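Side-chain contacts in putative ATP-grasp superfamily protein (Archaeoglobus fulgidus, PDB 3DF7), which is of unknown function but probably binds ATP, and perhaps a metal ion, as ATP-grasp proteins do: residues 30-35 against 51-56; 45-50 against 55-60. All blocks are in the same frame, centred on the assembly; numbering follows the deposited sequence.

How the contacts relate
Both contacts organise the long loop between strand 40-42 and helix 63-67, and their centres lie about 11 Å apart. Contact 1 lays residues 51-56 against helix 18-35, whereas contact 2 ties residues 55-60 back to 45-50, nearer the start of the same loop. Leu-55 takes part in both, its CD1 branch lying between the helix side chain of contact 1 and Val-45 of contact 2. A second link is direct packing of Phe-53 CD1 on Val-45 CG1, 4.0 Å apart. The two contacts lie on the surface, centred about 18 Å and 22 Å from the centre of the chain, and the loop falls in a region that matches, in part, the pre-ATP-grasp family.

Contact 1: 30-35 against 51-56; sequences SAFDGF and CLFTLP
Phe-32 and Phe-53 form an edge-to-face aromatic pair in which Phe-53 supplies the edge and Phe-32 the face. The centroids are 5.7 Å apart and the planes stand at 66°, so the rings meet steeply but not squarely. CD2 of Phe-53 is the atom that comes over the face, nearer the ring's margin than its centre, 4.3 Å from Phe-32 CG. Phe-32 reaches the loop because its CG is anti to the backbone N (chi1 -177°), which extends the ring away from the helix. Phe-53 also meets Phe-28, one turn earlier on helix 18-35, in a second edge-to-face pair.

Aliphatic packing comes from Leu-55, which runs alongside Phe-32, pointing the other way. Its CD1 methyl lies 3.8 Å from Phe-32 CE1 and CG follows at 3.9 Å from the same ring carbon, an oblique approach to that corner of the ring.

The polar approach is made by Thr-54, whose side chain crosses Phe-32 at about a right angle. Its OG1 sits near the ring plane at the outer edge, 3.5 Å from CZ of Phe-32. Thr-54 is the centre of an inverse gamma turn, closed by a weak bond from Leu-55 N to Phe-53 O of 2.9 Å, and around this tight bend three consecutive residues, 53 to 55, all touch the one ring.

No hydrogen bond spans the two segments. Asp-33, next to Phe-32, makes salt bridges to Lys-29 of the same helix and to Lys-36 just after its end. Phe-32 also rests on Leu-6 of strand 3-8. The loop meets Phe-32 mainly through aromatic and aliphatic carbon, a modest surface contact that relies on ring and methyl packing rather than on directional bonds.

Contact 2: 45-50 against 55-60; sequences VRPEFS and LPVDSM
Val-45 is gripped through both of its backbone polar atoms by residues 56-58. Its N donates to Pro-56 O at 3.1 Å, and its O accepts from Asp-58 N at 3.2 Å. The CA of Val-57 adds a C-H···O contact to Val-45 O, 3.3 Å long. A water extends this polar pairing, donating to Ser-50 O at 2.8 Å and to Leu-55 O, and so links the end of 45-50 to the start of 55-60, across the turn between them.

Polar bonds within each segment shape the surroundings. Arg-46 NE makes a salt bridge with Glu-48 OE1, while its NH1 binds Gly-13 O. Asp-58 OD1 accepts from Ser-59 N on its anti side, and OD2 is taken by Tyr-66 OH, which leaves both carboxylate oxygens engaged.

Farther out, Val-57 sets its two methyls on different partners. CG1, anti to the backbone N (chi1 173°), meets Pro-47 CG at 3.6 Å, the proline ring crossing it at about a right angle. CG2 presses on Ser-50 CB at 3.5 Å, a tight carbon contact. Toward the helix, Val-45 CG1 lies 4.3 Å from Leu-55 CD1, and both of these residues pack on Phe-28 of helix 18-35.

Because the N and O of Val-45 bond to the residues flanking Val-57, the pair is a single parallel beta bridge. It occurs just beyond strand 40-42, the outermost strand on one side of a parallel sheet with order 2-1-3-4, in a Rossmann-like N-terminal domain consistent with the pre-ATP-grasp part of this superfamily.

Contact 1: 30-35 against 51-56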
ATOM      1  N   SER A  30      -7.809   7.433   6.978  1.00  9.21           N
ATOM      2  CA  SER A  30      -8.158   6.108   7.471  1.00 10.90           C
ATOM      3  C   SER A  30      -7.229   5.661   8.600  1.00  9.89           C
ATOM      4  O   SER A  30      -7.683   5.095   9.595  1.00 10.88           O
ATOM      5  CB  SER A  30      -8.116   5.093   6.322  1.00 13.12           C
ATOM      6  OG  SER A  30      -8.379   3.786   6.797  1.00 22.13           O
ATOM      7  N   ALA A  31      -5.932   5.918   8.444  1.00  8.75           N
ATOM      8  CA  ALA A  31      -4.945   5.545   9.456  1.00  8.18           C
ATOM      9  C   ALA A  31      -5.117   6.402  10.711  1.00  7.76           C
ATOM     10  O   ALA A  31      -4.996   5.910  11.833  1.00  8.53           O
ATOM     11  CB  ALA A  31      -3.527   5.711   8.900  1.00  9.00           C
ATOM     12  N   PHE A  32      -5.396   7.686  10.513  1.00  6.81           N
ATOM     13  CA  PHE A  32      -5.594   8.606  11.627  1.00  7.16           C
ATOM     14  C   PHE A  32      -6.790   8.153  12.478  1.00  9.46           C
ATOM     15  O   PHE A  32      -6.690   8.038  13.702  1.00  8.68           O
ATOM     16  CB  PHE A  32      -5.852  10.019  11.093  1.00  9.64           C
ATOM     17  CG  PHE A  32      -6.005  11.056  12.169  1.00 12.86           C
ATOM     18  CD1 PHE A  32      -4.889  11.667  12.726  1.00 11.72           C
ATOM     19  CD2 PHE A  32      -7.268  11.410  12.637  1.00 15.59           C
ATOM     20  CE1 PHE A  32      -5.022  12.616  13.740  1.00 16.12           C
ATOM     21  CE2 PHE A  32      -7.414  12.359  13.653  1.00 17.52           C
ATOM     22  CZ  PHE A  32      -6.285  12.962  14.204  1.00 16.21           C
ATOM     23  N   ASP A  33      -7.917   7.892  11.820  1.00 10.83           N
ATOM     24  CA  ASP A  33      -9.133   7.476  12.520  1.00 11.75           C
ATOM     25  C   ASP A  33      -9.020   6.100  13.164  1.00 11.99           C
ATOM     26  O   ASP A  33      -9.720   5.799  14.133  1.00 12.63           O
ATOM     27  CB  ASP A  33     -10.333   7.503  11.570  1.00 15.41           C
ATOM     28  CG  ASP A  33     -10.686   8.910  11.117  1.00 18.79           C
ATOM     29  OD1 ASP A  33     -10.418   9.865  11.876  1.00 19.82           O
ATOM     30  OD2 ASP A  33     -11.247   9.057  10.010  1.00 20.87           O
ATOM     31  N   GLY A  34      -8.131   5.271  12.634  1.00 10.73           N
ATOM     32  CA  GLY A  34      -7.953   3.945  13.188  1.00  9.60           C
ATOM     33  C   GLY A  34      -6.974   3.916  14.350  1.00  9.38           C
ATOM     34  O   GLY A  34      -7.326   3.507  15.456  1.00  9.58           O
ATOM     35  N   PHE A  35      -5.746   4.363  14.113  1.00  8.41           N
ATOM     36  CA  PHE A  35      -4.732   4.340  15.161  1.00  8.56           C
ATOM     37  C   PHE A  35      -4.975   5.268  16.347  1.00  8.65           C
ATOM     38  O   PHE A  35      -4.432   5.034  17.423  1.00  9.65           O
ATOM     39  CB  PHE A  35      -3.344   4.624  14.575  1.00  7.87           C
ATOM     40  CG  PHE A  35      -2.810   3.511  13.719  1.00  9.55           C
ATOM     41  CD1 PHE A  35      -3.015   3.513  12.343  1.00  9.73           C
ATOM     42  CD2 PHE A  35      -2.134   2.436  14.297  1.00  9.00           C
ATOM     43  CE1 PHE A  35      -2.556   2.459  11.552  1.00 10.86           C
ATOM     44  CE2 PHE A  35      -1.671   1.378  13.516  1.00  9.44           C
ATOM     45  CZ  PHE A  35      -1.883   1.388  12.142  1.00  9.32           C
ATOM     46  N   CYS A  51      -7.802  22.067   7.611  1.00 13.85           N
ATOM     47  CA  CYS A  51      -9.193  22.002   8.054  1.00 16.46           C
ATOM     48  C   CYS A  51      -9.735  20.590   8.257  1.00 14.93           C
ATOM     49  O   CYS A  51     -10.833  20.413   8.789  1.00 15.14           O
ATOM     50  CB  CYS A  51     -10.090  22.717   7.040  1.00 17.96           C
ATOM     51  SG  CYS A  51     -10.149  21.899   5.421  1.00 29.66           S
ATOM     52  N   LEU A  52      -8.966  19.586   7.848  1.00 13.96           N
ATOM     53  CA  LEU A  52      -9.417  18.201   7.941  1.00 12.32           C
ATOM     54  C   LEU A  52      -8.934  17.410   9.150  1.00 12.40           C
ATOM     55  O   LEU A  52      -9.536  16.400   9.505  1.00 12.29           O
ATOM     56  CB  LEU A  52      -9.006  17.443   6.672  1.00 14.27           C
ATOM     57  CG  LEU A  52      -9.408  18.019   5.313  1.00 18.27           C
ATOM     58  CD1 LEU A  52      -8.850  17.128   4.209  1.00 19.04           C
ATOM     59  CD2 LEU A  52     -10.924  18.121   5.207  1.00 19.02           C
ATOM     60  N   PHE A  53      -7.860  17.862   9.786  1.00 10.55           N
ATOM     61  CA  PHE A  53      -7.323  17.127  10.920  1.00  9.35           C
ATOM     62  C   PHE A  53      -6.985  17.956  12.146  1.00 10.38           C
ATOM     63  O   PHE A  53      -6.616  19.125  12.043  1.00  8.88           O
ATOM     64  CB  PHE A  53      -6.078  16.358  10.482  1.00 10.28           C
ATOM     65  CG  PHE A  53      -6.301  15.480   9.282  1.00 12.02           C
ATOM     66  CD1 PHE A  53      -5.963  15.922   8.005  1.00 11.03           C
ATOM     67  CD2 PHE A  53      -6.862  14.215   9.430  1.00 12.41           C
ATOM     68  CE1 PHE A  53      -6.180  15.112   6.890  1.00 12.29           C
ATOM     69  CE2 PHE A  53      -7.083  13.398   8.319  1.00 10.06           C
ATOM     70  CZ  PHE A  53      -6.740  13.851   7.048  1.00 11.30           C
ATOM     71  N   THR A  54      -7.111  17.328  13.312  1.00  9.23           N
ATOM     72  CA  THR A  54      -6.796  17.981  14.569  1.00  9.82           C
ATOM     73  C   THR A  54      -5.301  17.849  14.854  1.00 10.44           C
ATOM     74  O   THR A  54      -4.889  17.298  15.871  1.00  8.50           O
ATOM     75  CB  THR A  54      -7.613  17.373  15.721  1.00  9.77           C
ATOM     76  OG1 THR A  54      -7.551  15.945  15.651  1.00 11.98           O
ATOM     77  CG2 THR A  54      -9.076  17.823  15.624  1.00 11.00           C
ATOM     78  N   LEU A  55      -4.500  18.342  13.914  1.00  9.84           N
ATOM     79  CA  LEU A  55      -3.047  18.328  14.025  1.00  8.01           C
ATOM     80  C   LEU A  55      -2.531  19.679  13.547  1.00  9.85           C
ATOM     81  O   LEU A  55      -3.210  20.381  12.792  1.00  9.84           O
ATOM     82  CB  LEU A  55      -2.451  17.223  13.152  1.00 10.46           C
ATOM     83  CG  LEU A  55      -2.677  15.774  13.593  1.00  8.16           C
ATOM     84  CD1 LEU A  55      -2.244  14.819  12.484  1.00  8.60           C
ATOM     85  CD2 LEU A  55      -1.892  15.511  14.868  1.00  7.33           C
ATOM     86  N   PRO A  56      -1.328  20.071  13.986  1.00  8.81           N
ATOM     87  CA  PRO A  56      -0.799  21.361  13.543  1.00 10.81           C
ATOM     88  C   PRO A  56      -0.294  21.273  12.109  1.00 11.85           C
ATOM     89  O   PRO A  56      -0.084  20.178  11.578  1.00 10.41           O
ATOM     90  CB  PRO A  56       0.329  21.622  14.533  1.00 10.89           C
ATOM     91  CG  PRO A  56       0.857  20.241  14.785  1.00  9.68           C
ATOM     92  CD  PRO A  56      -0.421  19.434  14.957  1.00  8.37           C
TER

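Contact 2: 45-50 against 55-60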
ATOM      1  N   VAL A  45       0.317  18.297   9.176  1.00  8.92           N
ATOM      2  CA  VAL A  45      -0.230  18.176   7.835  1.00  9.95           C
ATOM      3  C   VAL A  45       0.126  19.408   7.017  1.00  9.97           C
ATOM      4  O   VAL A  45       0.530  20.433   7.564  1.00 10.48           O
ATOM      5  CB  VAL A  45      -1.769  18.014   7.857  1.00 10.15           C
ATOM      6  CG1 VAL A  45      -2.137  16.772   8.641  1.00  9.47           C
ATOM      7  CG2 VAL A  45      -2.432  19.251   8.461  1.00 10.07           C
ATOM      8  N   ARG A  46      -0.004  19.295   5.699  1.00  9.77           N
ATOM      9  CA  ARG A  46       0.278  20.417   4.813  1.00 11.20           C
ATOM     10  C   ARG A  46      -0.837  21.442   5.011  1.00 11.04           C
ATOM     11  O   ARG A  46      -1.926  21.106   5.473  1.00 10.34           O
ATOM     12  CB  ARG A  46       0.300  19.957   3.350  1.00 11.51           C
ATOM     13  CG  ARG A  46       1.506  19.107   2.972  1.00 13.14           C
ATOM     14  CD  ARG A  46       1.357  18.548   1.563  1.00 16.77           C
ATOM     15  NE  ARG A  46       1.043  19.583   0.580  1.00 19.83           N
ATOM     16  CZ  ARG A  46       1.902  20.504   0.155  1.00 23.55           C
ATOM     17  NH1 ARG A  46       3.143  20.530   0.622  1.00 25.09           N
ATOM     18  NH2 ARG A  46       1.515  21.404  -0.738  1.00 26.75           N
ATOM     19  N   PRO A  47      -0.584  22.708   4.656  1.00 13.20           N
ATOM     20  CA  PRO A  47      -1.597  23.757   4.813  1.00 14.66           C
ATOM     21  C   PRO A  47      -2.949  23.441   4.173  1.00 14.96           C
ATOM     22  O   PRO A  47      -3.993  23.680   4.776  1.00 15.20           O
ATOM     23  CB  PRO A  47      -0.930  24.973   4.174  1.00 15.26           C
ATOM     24  CG  PRO A  47       0.516  24.747   4.477  1.00 16.42           C
ATOM     25  CD  PRO A  47       0.688  23.277   4.177  1.00 13.80           C
ATOM     26  N   GLU A  48      -2.926  22.902   2.956  1.00 14.93           N
ATOM     27  CA  GLU A  48      -4.155  22.580   2.229  1.00 17.03           C
ATOM     28  C   GLU A  48      -5.116  21.647   2.964  1.00 14.89           C
ATOM     29  O   GLU A  48      -6.297  21.574   2.624  1.00 14.89           O
ATOM     30  CB  GLU A  48      -3.828  21.955   0.866  1.00 20.70           C
ATOM     31  CG  GLU A  48      -2.861  22.755   0.003  1.00 27.73           C
ATOM     32  CD  GLU A  48      -1.431  22.663   0.499  1.00 30.58           C
ATOM     33  OE1 GLU A  48      -0.966  21.533   0.749  1.00 32.52           O
ATOM     34  OE2 GLU A  48      -0.771  23.715   0.635  1.00 34.24           O
ATOM     35  N   PHE A  49      -4.620  20.933   3.966  1.00 13.01           N
ATOM     36  CA  PHE A  49      -5.462  19.997   4.700  1.00 11.50           C
ATOM     37  C   PHE A  49      -5.624  20.371   6.164  1.00 12.00           C
ATOM     38  O   PHE A  49      -6.055  19.554   6.971  1.00 11.10           O
ATOM     39  CB  PHE A  49      -4.877  18.588   4.599  1.00 12.75           C
ATOM     40  CG  PHE A  49      -4.627  18.137   3.187  1.00 11.23           C
ATOM     41  CD1 PHE A  49      -5.682  17.993   2.292  1.00 12.38           C
ATOM     42  CD2 PHE A  49      -3.335  17.851   2.754  1.00 11.14           C
ATOM     43  CE1 PHE A  49      -5.456  17.567   0.983  1.00 10.24           C
ATOM     44  CE2 PHE A  49      -3.099  17.426   1.445  1.00 11.56           C
ATOM     45  CZ  PHE A  49      -4.162  17.285   0.562  1.00 11.06           C
ATOM     46  N   SER A  50      -5.287  21.611   6.499  1.00 12.04           N
ATOM     47  CA  SER A  50      -5.381  22.087   7.871  1.00 13.51           C
ATOM     48  C   SER A  50      -6.786  21.982   8.463  1.00 13.90           C
ATOM     49  O   SER A  50      -6.939  21.821   9.672  1.00 13.23           O
ATOM     50  CB  SER A  50      -4.906  23.541   7.954  1.00 12.29           C
ATOM     51  OG  SER A  50      -5.732  24.395   7.182  1.00 12.38           O
ATOM     52  N   LEU A  55      -4.500  18.342  13.914  1.00  9.84           N
ATOM     53  CA  LEU A  55      -3.047  18.328  14.025  1.00  8.01           C
ATOM     54  C   LEU A  55      -2.531  19.679  13.547  1.00  9.85           C
ATOM     55  O   LEU A  55      -3.210  20.381  12.792  1.00  9.84           O
ATOM     56  CB  LEU A  55      -2.451  17.223  13.152  1.00 10.46           C
ATOM     57  CG  LEU A  55      -2.677  15.774  13.593  1.00  8.16           C
ATOM     58  CD1 LEU A  55      -2.244  14.819  12.484  1.00  8.60           C
ATOM     59  CD2 LEU A  55      -1.892  15.511  14.868  1.00  7.33           C
ATOM     60  N   PRO A  56      -1.328  20.071  13.986  1.00  8.81           N
ATOM     61  CA  PRO A  56      -0.799  21.361  13.543  1.00 10.81           C
ATOM     62  C   PRO A  56      -0.294  21.273  12.109  1.00 11.85           C
ATOM     63  O   PRO A  56      -0.084  20.178  11.578  1.00 10.41           O
ATOM     64  CB  PRO A  56       0.329  21.622  14.533  1.00 10.89           C
ATOM     65  CG  PRO A  56       0.857  20.241  14.785  1.00  9.68           C
ATOM     66  CD  PRO A  56      -0.421  19.434  14.957  1.00  8.37           C
ATOM     67  N   VAL A  57      -0.118  22.434  11.491  1.00 11.57           N
ATOM     68  CA  VAL A  57       0.392  22.526  10.131  1.00 11.65           C
ATOM     69  C   VAL A  57       1.901  22.703  10.253  1.00 10.91           C
ATOM     70  O   VAL A  57       2.370  23.484  11.081  1.00  9.36           O
ATOM     71  CB  VAL A  57      -0.201  23.756   9.394  1.00 11.59           C
ATOM     72  CG1 VAL A  57       0.462  23.932   8.034  1.00 11.82           C
ATOM     73  CG2 VAL A  57      -1.698  23.590   9.229  1.00 11.20           C
ATOM     74  N   ASP A  58       2.668  21.973   9.449  1.00  9.89           N
ATOM     75  CA  ASP A  58       4.118  22.104   9.502  1.00 11.20           C
ATOM     76  C   ASP A  58       4.730  21.511   8.239  1.00 11.61           C
ATOM     77  O   ASP A  58       4.039  20.879   7.437  1.00 11.19           O
ATOM     78  CB  ASP A  58       4.680  21.377  10.730  1.00 10.92           C
ATOM     79  CG  ASP A  58       5.990  21.976  11.226  1.00 13.38           C
ATOM     80  OD1 ASP A  58       6.672  22.670  10.443  1.00 13.59           O
ATOM     81  OD2 ASP A  58       6.341  21.744  12.403  1.00 12.01           O
ATOM     82  N   SER A  59       6.030  21.735   8.069  1.00 11.89           N
ATOM     83  CA  SER A  59       6.773  21.228   6.922  1.00 11.60           C
ATOM     84  C   SER A  59       7.452  19.918   7.280  1.00 11.19           C
ATOM     85  O   SER A  59       7.922  19.736   8.407  1.00 10.83           O
ATOM     86  CB  SER A  59       7.845  22.239   6.503  1.00 13.65           C
ATOM     87  OG  SER A  59       8.827  21.633   5.681  1.00 14.88           O
HETATM   88  N   MSE A  60       7.522  19.007   6.315  1.00 10.25           N
HETATM   89  CA  MSE A  60       8.182  17.732   6.551  1.00 12.01           C
HETATM   90  C   MSE A  60       9.646  17.973   6.917  1.00 11.19           C
HETATM   91  O   MSE A  60      10.298  17.109   7.496  1.00 10.74           O
HETATM   92  CB  MSE A  60       8.083  16.841   5.309  1.00 14.35           C
HETATM   93  CG  MSE A  60       8.814  17.381   4.083  1.00 15.36           C
HETATM   94 SE   MSE A  60       8.640  16.156   2.587  1.00 20.89          SE
HETATM   95  CE  MSE A  60       9.910  14.807   3.151  1.00 13.87           C
TER
HETATM   96  O   HOH W   1      -4.579  22.057  11.235  1.00 16.73           O